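Local coordinates for transcription regulator PadR N-terminal domain-containing protein (Streptococcus mutans, PDB 3L9F), which is of unknown detailed function but, as a PadR-family protein that binds metal ions, probably acts as a DNA-binding transcription regulator, at residues I87-V92 and N99-A104. Numbering follows the deposited sequence.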
loop_
_atom_site.group_PDB
_atom_site.type_symbol
_atom_site.label_atom_id
_atom_site.label_comp_id
_atom_site.label_asym_id
_atom_site.label_seq_id
_atom_site.Cartn_x
_atom_site.Cartn_y
_atom_site.Cartn_z
ATOM N N ILE A 87 -9.215 19.154 15.632
ATOM C CA ILE A 87 -7.940 19.658 16.153
ATOM C C ILE A 87 -7.952 21.188 16.146
ATOM O O ILE A 87 -8.757 21.799 15.439
ATOM C CB ILE A 87 -6.736 19.170 15.313
ATOM C CG1 ILE A 87 -6.771 19.782 13.912
ATOM C CG2 ILE A 87 -6.726 17.649 15.215
ATOM C CD1 ILE A 87 -5.659 19.282 13.002
ATOM N N THR A 88 -7.081 21.798 16.948
ATOM C CA THR A 88 -6.872 23.239 16.869
ATOM C C THR A 88 -5.497 23.519 16.276
ATOM O O THR A 88 -4.587 22.701 16.379
ATOM C CB THR A 88 -6.981 23.936 18.243
ATOM O OG1 THR A 88 -5.960 23.445 19.126
ATOM C CG2 THR A 88 -8.345 23.700 18.858
ATOM N N LYS A 89 -5.362 24.676 15.647
ATOM C CA LYS A 89 -4.085 25.105 15.098
ATOM C C LYS A 89 -3.683 26.440 15.698
ATOM O O LYS A 89 -4.476 27.381 15.733
ATOM C CB LYS A 89 -4.168 25.241 13.581
ATOM C CG LYS A 89 -2.954 25.916 12.946
ATOM C CD LYS A 89 -3.173 26.078 11.448
ATOM C CE LYS A 89 -1.933 26.623 10.754
ATOM N NZ LYS A 89 -2.122 26.742 9.273
ATOM N N GLU A 90 -2.447 26.500 16.173
ATOM C CA GLU A 90 -1.885 27.691 16.762
ATOM C C GLU A 90 -0.719 28.106 15.887
ATOM O O GLU A 90 0.103 27.276 15.529
ATOM C CB GLU A 90 -1.381 27.360 18.169
ATOM C CG GLU A 90 -0.470 28.392 18.765
ATOM C CD GLU A 90 0.082 27.989 20.122
ATOM O OE1 GLU A 90 0.040 26.791 20.493
ATOM O OE2 GLU A 90 0.591 28.886 20.814
ATOM N N VAL A 91 -0.635 29.384 15.541
ATOM C CA VAL A 91 0.505 29.855 14.755
ATOM C C VAL A 91 1.469 30.599 15.678
ATOM O O VAL A 91 1.113 31.627 16.255
ATOM C CB VAL A 91 0.063 30.787 13.623
ATOM C CG1 VAL A 91 1.277 31.387 12.931
ATOM C CG2 VAL A 91 -0.800 30.041 12.629
ATOM N N VAL A 92 2.678 30.069 15.829
ATOM C CA VAL A 92 3.653 30.657 16.738
ATOM C C VAL A 92 4.618 31.516 15.939
ATOM O O VAL A 92 5.286 31.030 15.021
ATOM C CB VAL A 92 4.433 29.575 17.532
ATOM C CG1 VAL A 92 5.504 30.214 18.411
ATOM C CG2 VAL A 92 3.479 28.742 18.389
ATOM N N ASN A 99 7.131 31.152 10.647
ATOM C CA ASN A 99 6.043 30.759 11.527
ATOM C C ASN A 99 6.040 29.249 11.703
ATOM O O ASN A 99 6.381 28.495 10.776
ATOM C CB ASN A 99 4.708 31.197 10.941
ATOM C CG ASN A 99 4.520 32.690 10.977
ATOM O OD1 ASN A 99 5.329 33.418 11.546
ATOM N ND2 ASN A 99 3.427 33.159 10.391
ATOM N N LYS A 100 5.630 28.821 12.892
ATOM C CA LYS A 100 5.544 27.409 13.257
ATOM C C LYS A 100 4.090 27.117 13.622
ATOM O O LYS A 100 3.496 27.853 14.404
ATOM C CB LYS A 100 6.454 27.168 14.471
ATOM C CG LYS A 100 6.512 25.742 14.972
ATOM C CD LYS A 100 7.581 25.595 16.054
ATOM C CE LYS A 100 7.432 26.652 17.133
ATOM N NZ LYS A 100 8.526 26.579 18.136
ATOM N N ASN A 101 3.507 26.065 13.061
ATOM C CA ASN A 101 2.135 25.707 13.416
ATOM C C ASN A 101 2.086 24.593 14.445
ATOM O O ASN A 101 2.681 23.542 14.252
ATOM C CB ASN A 101 1.351 25.309 12.176
ATOM C CG ASN A 101 1.339 26.407 11.140
ATOM O OD1 ASN A 101 1.307 27.587 11.484
ATOM N ND2 ASN A 101 1.382 26.027 9.869
ATOM N N ILE A 102 1.399 24.837 15.552
ATOM C CA ILE A 102 1.257 23.821 16.580
ATOM C C ILE A 102 -0.178 23.292 16.576
ATOM O O ILE A 102 -1.129 24.069 16.660
ATOM C CB ILE A 102 1.587 24.389 17.982
ATOM C CG1 ILE A 102 2.959 25.064 17.992
ATOM C CG2 ILE A 102 1.477 23.299 19.051
ATOM C CD1 ILE A 102 4.076 24.199 17.506
ATOM N N TYR A 103 -0.331 21.972 16.486
ATOM C CA TYR A 103 -1.660 21.350 16.433
ATOM C C TYR A 103 -1.981 20.582 17.701
ATOM O O TYR A 103 -1.108 19.917 18.266
ATOM C CB TYR A 103 -1.747 20.409 15.227
ATOM C CG TYR A 103 -1.475 21.113 13.924
ATOM C CD1 TYR A 103 -2.507 21.718 13.219
ATOM C CD2 TYR A 103 -0.189 21.193 13.407
ATOM C CE1 TYR A 103 -2.274 22.374 12.030
ATOM C CE2 TYR A 103 0.056 21.848 12.208
ATOM C CZ TYR A 103 -0.998 22.439 11.523
ATOM O OH TYR A 103 -0.775 23.097 10.330
ATOM N N ALA A 104 -3.237 20.664 18.137
ATOM C CA ALA A 104 -3.662 19.975 19.341
ATOM C C ALA A 104 -5.001 19.292 19.102
ATOM O O ALA A 104 -5.904 19.879 18.515
ATOM C CB ALA A 104 -3.770 20.953 20.511
HETATM O O HOH W 1 -3.375 24.182 18.737
HETATM O O HOH W 2 -2.928 23.611 8.739
#
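The carbonyl oxygen of Ile102 accepts the N-H of Glu90, with Glu90 N 2.8 Å from Ile102 O and lying in the carbonyl plane, and a nearby water may donate to it as well. The same water hydrogen-bonds the Thr88 hydroxyl, OG1 2.7 Å from it, and can bridge the two strands beside their backbone ladder. Glu90 returns the bond through its own carbonyl to Ile102 N, and the same reciprocal exchange joins Thr88 to Ala104 and Val92 to Lys100. The straightest of the six bonds, at 175°, runs from Val92 N to Lys100 O.

On the face of Lys89, Val91, Asn101 and Tyr103, the lysine lies against two residues of the opposite strand. With CG anti to the backbone N (chi1 170°) and the chain extended beyond it, the methylenes run alongside the Tyr103 ring, Lys89 CG coming 3.7 Å from Tyr103 CE1. Farther out, Lys89 CE lies 3.3 Å from Asn101 CG, and a water in the plane of the tyrosine ring pairs closely with Tyr103 OH and weakly with Lys89 NZ. Asn101 OD1 also touches the methyl CG2 of Val91, 3.4 Å away. Ile87 CD1 reaches obliquely to Tyr103 CD1, 4.0 Å away, and both residues rest on Leu78 of helix 74-83. Across the other face, Val92 CG2 packs on Ile102 CG1 at 3.7 Å.

Backbone hydrogen bonds of Tyr103 with Arg50, and of Asn101 with Gly52 just beyond strand 50-51, join that short strand to strand 100-105. Strands 87-92 and 100-105 form the antiparallel beta hairpin, or wing, that follows helix 74-83 in the winged helix-turn-helix fold of PadR-like regulators.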